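Long-range contacts in diguanylate cyclase (Marinobacter aquaeolei VT8, PDB 3IGN), which probably makes the second messenger c-di-GMP from two molecules of GTP through its GGDEF domain, which here holds the cyclic product: residues Gln38-Val43 with Ala135-Thr140; Phe45-Phe50 with Tyr128-Gly133; Gln79-Gly84 with Ile93-Thr98. All coordinates share one frame; numbering follows the deposited sequence.

Contact 1 of 3, residues Gln38-Val43 with Ala135-Thr140; sequences QATSLV and AQLTET
S41 and Q136 face each other as an antiparallel non-hydrogen-bonded pair, a case of side chains continuing a strand pairing where its backbone bonds run out. The hydroxyl of S41 does the touching: OG lies 3.5 Å from CB of Q136. It sits there because OG is anti to the carbonyl carbon (chi1 -61°), and there it hydrogen-bonds O of T98. Q136 is extended, with CG anti to its backbone N (chi1 170°). Its CG thus passes 3.5 Å from O of T40, and its amide lies near A39, with NE2 3.9 Å from CB of A39. One water binds this end together, accepting from N of T40 and NE2 of Q136 and donating to O of L137, while OE1 of Q136 receives N of A100. L137 lies alongside T40, CB against CG2 at 3.7 Å. The backbones are joined by L137 N to T40 O, nearly straight at 172°, and by the two bonds of the L42-A135 pair, N of each to O of the other, all 2.9 Å. At the end of the strand pairing one water satisfies N of T40 and O of L137, anchored by Q136 NE2, with the apolar T40-L137 contact apart from that amide.

Contact 2 of 3, residues Phe45-Phe50 with Tyr128-Gly133; sequences FDIDHF and YTVSMG
D48 reaches across to T129 and S131 with both carboxylate oxygens, an instance of one acidic group joining two alternate residues of the segment opposite, T129 just before the strand and S131 in it. S131 OG donates to the syn lone pair of OD1 of D48, 2.6 Å away, and T129 OG1 to the anti lone pair of OD2 of D48, also at 2.6 Å. This double grip holds the carboxylate against rotation. It depends on CG of D48 standing beside its own backbone N (chi1 -70°), while that same N is tied to O of T129 at 2.8 Å. Next along, D46 and S131 form a hydrogen-bonded antiparallel pair, with S131 N to D46 O at 3.0 Å.

The face bearing F45, I47, V130 and M132 is apolar. CG2 of I47 meets CD2 of Y128 at 3.7 Å, and CG1 of V130 comes to the edge of the F45 ring, 4.1 Å from CD1. CB of F45 packs on CG of the selenomethionine M132 (3.5 Å), whose SE stands obliquely 5.3 Å from the centroid of the F45 ring in a Met-aromatic contact.

Further out, N164 N gives OD2 of D48 another bond, and a water joins O of D48 to N of T129. K159 forms a salt bridge with D46, whose carboxylate also lies close to that of E90; F91 meets the ring of F45, and T69 hydrogen-bonds the Y128 hydroxyl. Helices 59-74 and 100-115 cover the apolar face and helix 144-160 the other. Paired central strands between helical layers, with strand 40-47 leading, past H49 at the N-cap position, into helix 50-57, are what the GGDEF domain shares with the nucleotide cyclase fold.

Contact 3 of 3, residues Gln79-Gly84 with Ile93-Thr98; sequences QSDSAG and IILPET. With C2E (9,9'-[(2R,3R,3aS,5S,7aR,9R,10R,10aS,12S,14aR)-3,5,10,12-tetrahydroxy-5,12-dioxidooctahydro-2H,7H-difuro[3,2-d:3',2'-j][1,3,7,9,2,8]tetraoxadiphosphacyclododecine-2,9-diyl]bis(2-amino-1,9-dihydro-6H-purin-6-one)), chain B.
With CG of D81 beside its backbone N (chi1 -67°) and CG of L95 set likewise (chi1 -53°), the carboxylate and the leucine branch converge, OD1 of D81 lying 3.5 Å from CD2 of L95. Such placement illustrates how the loop leading into a hairpin can present a carboxylate to a guanine. The carboxylate grips one guanine of c-di-GMP through two bonds: ligand N1 to OD2 of D81 at 2.6 Å and ligand N2 to OD1 of D81 at 2.8 Å, both nearly straight. T98 OG1 accepts a further bond from N2, 2.9 Å long, and donates its own hydrogen bond to O of P96. R78 N, hydrogen-bonded to OD2, helps fix the acid; R78 and R109 side chains also hydrogen-bond bound c-di-GMP. Q79 N holds a phosphate oxygen of a second c-di-GMP.

Next to D81 along the chain, S82 pairs with I94, I94 N to S82 O at 2.8 Å, and CG of P96 rests 3.3 Å from O of S80. An arginine and an aspartate three residues apart, just ahead of the hairpin that carries the GG(D/E)EF signature, match the RxxD motif of the product-binding inhibitory site of diguanylate cyclases.

All three contacts belong to one mixed sheet of the GGDEF domain, in which strand 40-47 lies between 130-136 and 90-96. Contacts 1 and 2 use the two ends of the same strand pair, their centres about 21 Å apart and on opposite sides of the chain's centre. Contact 3 pairs strand 90-96 with 82-85, on the other side of strand 40-47 from 130-136, about 12 Å from contact 1 and 19 Å from contact 2, centre to centre. Along the chain they nest: contact 3 lies inside the loop closed by contact 2, itself inside that of contact 1. Strand 40-47 thus runs from near the c-di-GMP site, where its backbone bonds L95, to the D48 end.

Contact 1 of 3, residues Gln38-Val43 with Ala135-Thr140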
loop_
_atom_site.group_PDB
_atom_site.type_symbol
_atom_site.label_atom_id
_atom_site.label_comp_id
_atom_site.label_asym_id
_atom_site.label_seq_id
_atom_site.Cartn_x
_atom_site.Cartn_y
_atom_site.Cartn_z
ATOM N N GLN A 38 6.663 -2.754 -20.292
ATOM C CA GLN A 38 6.802 -1.437 -19.684
ATOM C C GLN A 38 7.247 -1.528 -18.229
ATOM O O GLN A 38 6.979 -2.515 -17.555
ATOM C CB GLN A 38 5.465 -0.686 -19.734
ATOM C CG GLN A 38 4.431 -1.106 -18.657
ATOM C CD GLN A 38 3.690 -2.404 -18.985
ATOM O OE1 GLN A 38 3.808 -2.945 -20.092
ATOM N NE2 GLN A 38 2.912 -2.903 -18.018
ATOM N N ALA A 39 7.936 -0.501 -17.752
ATOM C CA ALA A 39 8.350 -0.490 -16.360
ATOM C C ALA A 39 7.052 -0.376 -15.566
ATOM O O ALA A 39 6.174 0.416 -15.899
ATOM C CB ALA A 39 9.241 0.709 -16.079
ATOM N N THR A 40 6.910 -1.199 -14.540
ATOM C CA THR A 40 5.713 -1.147 -13.723
ATOM C C THR A 40 6.091 -1.747 -12.381
ATOM O O THR A 40 6.836 -2.720 -12.313
ATOM C CB THR A 40 4.533 -1.915 -14.372
ATOM O OG1 THR A 40 3.339 -1.671 -13.617
ATOM C CG2 THR A 40 4.810 -3.398 -14.421
ATOM N N SER A 41 5.594 -1.143 -11.315
ATOM C CA SER A 41 5.923 -1.598 -9.976
ATOM C C SER A 41 4.678 -1.752 -9.126
ATOM O O SER A 41 3.635 -1.164 -9.407
ATOM C CB SER A 41 6.864 -0.594 -9.310
ATOM O OG SER A 41 8.078 -0.460 -10.039
ATOM N N LEU A 42 4.820 -2.543 -8.072
ATOM C CA LEU A 42 3.751 -2.804 -7.136
ATOM C C LEU A 42 4.233 -2.454 -5.734
ATOM O O LEU A 42 5.386 -2.715 -5.381
ATOM C CB LEU A 42 3.399 -4.283 -7.187
ATOM C CG LEU A 42 2.117 -4.729 -6.492
ATOM C CD1 LEU A 42 0.927 -4.221 -7.293
ATOM C CD2 LEU A 42 2.090 -6.248 -6.398
ATOM N N VAL A 43 3.346 -1.867 -4.939
ATOM C CA VAL A 43 3.659 -1.512 -3.565
ATOM C C VAL A 43 2.672 -2.236 -2.659
ATOM O O VAL A 43 1.506 -2.398 -3.002
ATOM C CB VAL A 43 3.513 0.004 -3.316
ATOM C CG1 VAL A 43 3.867 0.334 -1.858
ATOM C CG2 VAL A 43 4.401 0.779 -4.273
ATOM N N ALA A 135 8.089 -3.830 -5.458
ATOM C CA ALA A 135 8.580 -4.854 -6.353
ATOM C C ALA A 135 8.298 -4.437 -7.786
ATOM O O ALA A 135 7.138 -4.362 -8.209
ATOM C CB ALA A 135 7.923 -6.209 -6.061
ATOM N N GLN A 136 9.354 -4.126 -8.526
ATOM C CA GLN A 136 9.168 -3.788 -9.929
ATOM C C GLN A 136 9.002 -5.137 -10.615
ATOM O O GLN A 136 9.667 -6.110 -10.260
ATOM C CB GLN A 136 10.380 -3.046 -10.505
ATOM C CG GLN A 136 10.297 -2.902 -12.037
ATOM C CD GLN A 136 11.325 -1.940 -12.607
ATOM O OE1 GLN A 136 12.130 -1.376 -11.872
ATOM N NE2 GLN A 136 11.299 -1.749 -13.931
ATOM N N LEU A 137 8.105 -5.206 -11.585
ATOM C CA LEU A 137 7.868 -6.445 -12.297
ATOM C C LEU A 137 8.972 -6.780 -13.292
ATOM O O LEU A 137 9.374 -5.939 -14.093
ATOM C CB LEU A 137 6.520 -6.364 -13.019
ATOM C CG LEU A 137 6.012 -7.587 -13.789
ATOM C CD1 LEU A 137 5.960 -8.814 -12.893
ATOM C CD2 LEU A 137 4.623 -7.272 -14.352
ATOM N N THR A 138 9.470 -8.010 -13.213
ATOM C CA THR A 138 10.504 -8.504 -14.121
ATOM C C THR A 138 9.858 -9.658 -14.885
ATOM O O THR A 138 8.681 -9.948 -14.694
ATOM C CB THR A 138 11.723 -9.058 -13.357
ATOM O OG1 THR A 138 11.386 -10.322 -12.771
ATOM C CG2 THR A 138 12.145 -8.099 -12.265
ATOM N N GLU A 139 10.615 -10.319 -15.753
ATOM C CA GLU A 139 10.065 -11.441 -16.504
ATOM C C GLU A 139 9.944 -12.709 -15.660
ATOM O O GLU A 139 9.324 -13.678 -16.083
ATOM C CB GLU A 139 10.945 -11.755 -17.722
ATOM C CG GLU A 139 10.862 -10.747 -18.854
ATOM C CD GLU A 139 11.657 -11.189 -20.071
ATOM O OE1 GLU A 139 11.944 -12.402 -20.172
ATOM O OE2 GLU A 139 11.981 -10.336 -20.926
ATOM N N THR A 140 10.517 -12.708 -14.462
ATOM C CA THR A 140 10.478 -13.917 -13.646
ATOM C C THR A 140 9.113 -14.381 -13.127
ATOM O O THR A 140 8.727 -15.521 -13.369
ATOM C CB THR A 140 11.475 -13.814 -12.484
ATOM O OG1 THR A 140 12.763 -13.469 -13.014
ATOM C CG2 THR A 140 11.595 -15.149 -11.755
HETATM O O HOH W 1 8.900 -3.372 -15.095
#

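Contact 2 of 3, residues Phe45-Phe50 with Tyr128-Gly133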
loop_
_atom_site.group_PDB
_atom_site.type_symbol
_atom_site.label_atom_id
_atom_site.label_comp_id
_atom_site.label_asym_id
_atom_site.label_seq_id
_atom_site.Cartn_x
_atom_site.Cartn_y
_atom_site.Cartn_z
ATOM N N PHE A 45 1.885 -2.163 1.526
ATOM C CA PHE A 45 2.302 -1.579 2.790
ATOM C C PHE A 45 1.296 -1.805 3.904
ATOM O O PHE A 45 0.105 -2.008 3.655
ATOM C CB PHE A 45 2.662 -0.089 2.620
ATOM C CG PHE A 45 1.504 0.822 2.281
ATOM C CD1 PHE A 45 0.873 1.561 3.282
ATOM C CD2 PHE A 45 1.105 1.012 0.960
ATOM C CE1 PHE A 45 -0.133 2.481 2.975
ATOM C CE2 PHE A 45 0.101 1.928 0.640
ATOM C CZ PHE A 45 -0.517 2.666 1.649
ATOM N N ASP A 46 1.814 -1.805 5.128
ATOM C CA ASP A 46 1.031 -2.039 6.337
ATOM C C ASP A 46 1.266 -0.928 7.344
ATOM O O ASP A 46 2.319 -0.291 7.355
ATOM C CB ASP A 46 1.465 -3.345 7.011
ATOM C CG ASP A 46 0.998 -4.576 6.279
ATOM O OD1 ASP A 46 0.493 -4.446 5.145
ATOM O OD2 ASP A 46 1.146 -5.684 6.842
ATOM N N ILE A 47 0.281 -0.719 8.206
ATOM C CA ILE A 47 0.397 0.274 9.259
ATOM C C ILE A 47 1.197 -0.429 10.353
ATOM O O ILE A 47 0.874 -1.548 10.729
ATOM C CB ILE A 47 -0.988 0.650 9.800
ATOM C CG1 ILE A 47 -1.763 1.423 8.726
ATOM C CG2 ILE A 47 -0.847 1.458 11.083
ATOM C CD1 ILE A 47 -3.268 1.257 8.821
ATOM N N ASP A 48 2.247 0.215 10.847
ATOM C CA ASP A 48 3.076 -0.380 11.894
ATOM C C ASP A 48 2.359 -0.459 13.235
ATOM O O ASP A 48 1.565 0.418 13.573
ATOM C CB ASP A 48 4.368 0.424 12.082
ATOM C CG ASP A 48 5.316 0.290 10.910
ATOM O OD1 ASP A 48 5.459 -0.836 10.404
ATOM O OD2 ASP A 48 5.926 1.301 10.515
ATOM N N HIS A 49 2.642 -1.520 13.989
ATOM C CA HIS A 49 2.058 -1.715 15.317
ATOM C C HIS A 49 0.548 -1.496 15.371
ATOM O O HIS A 49 0.037 -0.935 16.344
ATOM C CB HIS A 49 2.728 -0.756 16.301
ATOM C CG HIS A 49 4.221 -0.764 16.224
ATOM N ND1 HIS A 49 4.975 -1.874 16.533
ATOM C CD2 HIS A 49 5.101 0.197 15.854
ATOM C CE1 HIS A 49 6.254 -1.600 16.358
ATOM N NE2 HIS A 49 6.358 -0.348 15.946
ATOM N N PHE A 50 -0.173 -1.947 14.349
ATOM C CA PHE A 50 -1.615 -1.740 14.325
ATOM C C PHE A 50 -2.372 -2.367 15.490
ATOM O O PHE A 50 -3.165 -1.689 16.147
ATOM C CB PHE A 50 -2.212 -2.231 13.006
ATOM C CG PHE A 50 -3.616 -1.759 12.782
ATOM C CD1 PHE A 50 -3.889 -0.401 12.650
ATOM C CD2 PHE A 50 -4.671 -2.660 12.757
ATOM C CE1 PHE A 50 -5.195 0.052 12.502
ATOM C CE2 PHE A 50 -5.984 -2.215 12.609
ATOM C CZ PHE A 50 -6.246 -0.860 12.483
ATOM N N TYR A 128 1.821 7.464 14.157
ATOM C CA TYR A 128 2.138 6.108 13.740
ATOM C C TYR A 128 2.975 6.130 12.471
ATOM O O TYR A 128 3.268 7.189 11.928
ATOM C CB TYR A 128 0.842 5.332 13.481
ATOM C CG TYR A 128 0.047 5.836 12.289
ATOM C CD1 TYR A 128 -0.617 7.065 12.325
ATOM C CD2 TYR A 128 -0.028 5.084 11.116
ATOM C CE1 TYR A 128 -1.337 7.530 11.214
ATOM C CE2 TYR A 128 -0.738 5.536 10.010
ATOM C CZ TYR A 128 -1.389 6.755 10.061
ATOM O OH TYR A 128 -2.077 7.199 8.953
ATOM N N THR A 129 3.355 4.950 12.001
ATOM C CA THR A 129 4.148 4.842 10.789
ATOM C C THR A 129 3.704 3.654 9.957
ATOM O O THR A 129 2.859 2.862 10.379
ATOM C CB THR A 129 5.646 4.668 11.105
ATOM O OG1 THR A 129 5.834 3.501 11.917
ATOM C CG2 THR A 129 6.188 5.890 11.831
ATOM N N VAL A 130 4.280 3.541 8.766
ATOM C CA VAL A 130 3.969 2.435 7.871
ATOM C C VAL A 130 5.262 1.815 7.375
ATOM O O VAL A 130 6.303 2.474 7.309
ATOM C CB VAL A 130 3.169 2.887 6.618
ATOM C CG1 VAL A 130 1.713 3.184 6.984
ATOM C CG2 VAL A 130 3.826 4.109 6.011
ATOM N N SER A 131 5.185 0.535 7.042
ATOM C CA SER A 131 6.320 -0.193 6.488
ATOM C C SER A 131 5.873 -0.428 5.049
ATOM O O SER A 131 4.711 -0.731 4.816
ATOM C CB SER A 131 6.521 -1.531 7.215
ATOM O OG SER A 131 7.106 -1.324 8.496
HETATM N N MSE A 132 6.777 -0.287 4.090
HETATM C CA MSE A 132 6.396 -0.458 2.690
HETATM C C MSE A 132 7.348 -1.328 1.880
HETATM O O MSE A 132 8.566 -1.259 2.047
HETATM C CB MSE A 132 6.285 0.919 2.030
HETATM C CG MSE A 132 5.539 1.937 2.888
HETATM SE SE MSE A 132 5.421 3.684 2.071
HETATM C CE MSE A 132 7.107 4.358 2.581
ATOM N N GLY A 133 6.774 -2.141 0.997
ATOM C CA GLY A 133 7.560 -3.011 0.143
ATOM C C GLY A 133 7.273 -2.723 -1.315
ATOM O O GLY A 133 6.115 -2.588 -1.701
HETATM O O HOH W 2 2.904 2.930 14.442
#

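Contact 3 of 3, residues Gln79-Gly84 with Ile93-Thr98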
loop_
_atom_site.group_PDB
_atom_site.type_symbol
_atom_site.label_atom_id
_atom_site.label_comp_id
_atom_site.label_asym_id
_atom_site.label_seq_id
_atom_site.Cartn_x
_atom_site.Cartn_y
_atom_site.Cartn_z
ATOM N N GLN A 79 -3.605 9.859 -10.463
ATOM C CA GLN A 79 -4.873 9.235 -10.786
ATOM C C GLN A 79 -4.617 7.989 -11.630
ATOM O O GLN A 79 -5.439 7.080 -11.677
ATOM C CB GLN A 79 -5.781 10.223 -11.521
ATOM C CG GLN A 79 -5.176 10.861 -12.758
ATOM C CD GLN A 79 -6.059 11.961 -13.310
ATOM O OE1 GLN A 79 -7.277 11.798 -13.413
ATOM N NE2 GLN A 79 -5.450 13.086 -13.670
ATOM N N SER A 80 -3.456 7.938 -12.273
ATOM C CA SER A 80 -3.100 6.787 -13.088
ATOM C C SER A 80 -2.546 5.623 -12.248
ATOM O O SER A 80 -2.393 4.510 -12.750
ATOM C CB SER A 80 -2.103 7.202 -14.173
ATOM O OG SER A 80 -1.137 8.105 -13.661
ATOM N N ASP A 81 -2.230 5.893 -10.982
ATOM C CA ASP A 81 -1.758 4.853 -10.061
ATOM C C ASP A 81 -3.045 4.264 -9.484
ATOM O O ASP A 81 -4.061 4.949 -9.442
ATOM C CB ASP A 81 -0.936 5.448 -8.906
ATOM C CG ASP A 81 0.388 6.050 -9.358
ATOM O OD1 ASP A 81 1.019 5.509 -10.297
ATOM O OD2 ASP A 81 0.817 7.055 -8.746
ATOM N N SER A 82 -3.015 3.017 -9.028
ATOM C CA SER A 82 -4.215 2.401 -8.477
ATOM C C SER A 82 -3.999 1.852 -7.077
ATOM O O SER A 82 -3.247 0.900 -6.886
ATOM C CB SER A 82 -4.700 1.287 -9.406
ATOM O OG SER A 82 -5.032 1.815 -10.686
ATOM N N ALA A 83 -4.667 2.458 -6.098
ATOM C CA ALA A 83 -4.539 2.019 -4.710
ATOM C C ALA A 83 -5.713 1.155 -4.273
ATOM O O ALA A 83 -6.850 1.357 -4.710
ATOM C CB ALA A 83 -4.417 3.225 -3.799
ATOM N N GLY A 84 -5.439 0.190 -3.405
ATOM C CA GLY A 84 -6.502 -0.669 -2.930
ATOM C C GLY A 84 -6.269 -1.072 -1.493
ATOM O O GLY A 84 -5.141 -1.030 -1.002
ATOM N N ILE A 93 -0.598 -0.626 -4.001
ATOM C CA ILE A 93 -0.684 0.402 -5.034
ATOM C C ILE A 93 -0.018 -0.124 -6.298
ATOM O O ILE A 93 1.058 -0.721 -6.228
ATOM C CB ILE A 93 0.067 1.705 -4.661
ATOM C CG1 ILE A 93 -0.165 2.087 -3.200
ATOM C CG2 ILE A 93 -0.421 2.844 -5.542
ATOM C CD1 ILE A 93 0.709 3.251 -2.754
ATOM N N ILE A 94 -0.664 0.091 -7.441
ATOM C CA ILE A 94 -0.097 -0.318 -8.719
ATOM C C ILE A 94 0.484 0.972 -9.266
ATOM O O ILE A 94 -0.191 1.996 -9.302
ATOM C CB ILE A 94 -1.168 -0.827 -9.705
ATOM C CG1 ILE A 94 -1.863 -2.059 -9.135
ATOM C CG2 ILE A 94 -0.522 -1.178 -11.057
ATOM C CD1 ILE A 94 -3.070 -2.531 -9.954
ATOM N N LEU A 95 1.747 0.931 -9.663
ATOM C CA LEU A 95 2.394 2.114 -10.203
ATOM C C LEU A 95 2.844 1.837 -11.637
ATOM O O LEU A 95 3.949 1.352 -11.873
ATOM C CB LEU A 95 3.598 2.490 -9.339
ATOM C CG LEU A 95 3.363 2.660 -7.832
ATOM C CD1 LEU A 95 4.703 2.905 -7.145
ATOM C CD2 LEU A 95 2.409 3.829 -7.574
ATOM N N PRO A 96 1.986 2.141 -12.620
ATOM C CA PRO A 96 2.359 1.898 -14.014
ATOM C C PRO A 96 3.413 2.887 -14.511
ATOM O O PRO A 96 3.516 4.004 -14.008
ATOM C CB PRO A 96 1.020 2.046 -14.750
ATOM C CG PRO A 96 0.342 3.118 -13.962
ATOM C CD PRO A 96 0.625 2.703 -12.525
ATOM N N GLU A 97 4.197 2.451 -15.495
ATOM C CA GLU A 97 5.234 3.274 -16.108
ATOM C C GLU A 97 6.187 3.825 -15.069
ATOM O O GLU A 97 6.736 4.910 -15.237
ATOM C CB GLU A 97 4.593 4.433 -16.865
ATOM C CG GLU A 97 3.755 4.027 -18.061
ATOM C CD GLU A 97 4.601 3.428 -19.163
ATOM O OE1 GLU A 97 5.756 3.877 -19.334
ATOM O OE2 GLU A 97 4.110 2.527 -19.862
ATOM N N THR A 98 6.397 3.060 -14.005
ATOM C CA THR A 98 7.240 3.502 -12.907
ATOM C C THR A 98 8.205 2.400 -12.485
ATOM O O THR A 98 7.768 1.311 -12.119
ATOM C CB THR A 98 6.350 3.873 -11.701
ATOM O OG1 THR A 98 5.380 4.845 -12.108
ATOM C CG2 THR A 98 7.189 4.445 -10.556
HETATM P P1 C2E B . 10.154 14.194 -7.937
HETATM O O2P C2E B . 8.816 14.095 -7.047
HETATM O O1P C2E B . 11.338 14.218 -7.044
HETATM O "O5'" C2E B . 10.283 12.962 -8.927
HETATM C "C5'" C2E B . 9.830 11.708 -8.588
HETATM C "C4'" C2E B . 10.000 10.693 -9.715
HETATM O "O4'" C2E B . 9.468 9.485 -9.156
HETATM C "C3'" C2E B . 9.156 11.064 -10.961
HETATM O "O3'" C2E B . 9.842 11.259 -12.208
HETATM C "C2'" C2E B . 8.076 10.000 -11.030
HETATM O "O2'" C2E B . 8.094 9.342 -12.296
HETATM C "C1'" C2E B . 8.260 9.077 -9.833
HETATM N N9 C2E B . 7.056 9.403 -9.033
HETATM C C8 C2E B . 6.945 10.362 -8.044
HETATM N N7 C2E B . 5.758 10.411 -7.566
HETATM C C5 C2E B . 5.004 9.496 -8.198
HETATM C C6 C2E B . 3.645 9.104 -8.106
HETATM O O6 C2E B . 2.891 9.646 -7.310
HETATM N N1 C2E B . 3.200 8.104 -8.934
HETATM C C2 C2E B . 4.049 7.492 -9.831
HETATM N N2 C2E B . 3.577 6.495 -10.640
HETATM N N3 C2E B . 5.319 7.854 -9.929
HETATM C C4 C2E B . 5.828 8.832 -9.145
HETATM P P11 C2E B . 9.144 12.478 -13.009
HETATM O O21 C2E B . 7.575 12.210 -13.284
HETATM O O11 C2E B . 9.830 12.697 -14.301
HETATM O O5A C2E B . 9.350 13.731 -12.042
HETATM C C5A C2E B . 8.783 14.964 -12.260
HETATM C C4A C2E B . 9.189 15.974 -11.186
HETATM O O4A C2E B . 8.385 17.131 -11.439
HETATM C C3A C2E B . 8.935 15.494 -9.743
HETATM O O3A C2E B . 10.061 15.477 -8.894
HETATM C C2A C2E B . 7.837 16.370 -9.211
HETATM O O2A C2E B . 8.213 17.045 -8.002
HETATM C C1A C2E B . 7.446 17.325 -10.325
HETATM N N91 C2E B . 6.083 16.802 -10.602
HETATM C C81 C2E B . 5.704 15.923 -11.598
HETATM N N71 C2E B . 4.439 15.667 -11.523
HETATM C C51 C2E B . 3.910 16.349 -10.492
HETATM C C61 C2E B . 2.601 16.452 -9.937
HETATM O O61 C2E B . 1.670 15.833 -10.423
HETATM N N11 C2E B . 2.413 17.262 -8.850
HETATM C C21 C2E B . 3.465 17.959 -8.296
HETATM N N21 C2E B . 3.243 18.762 -7.204
HETATM N N31 C2E B . 4.691 17.869 -8.802
HETATM C C41 C2E B . 4.954 17.086 -9.884
#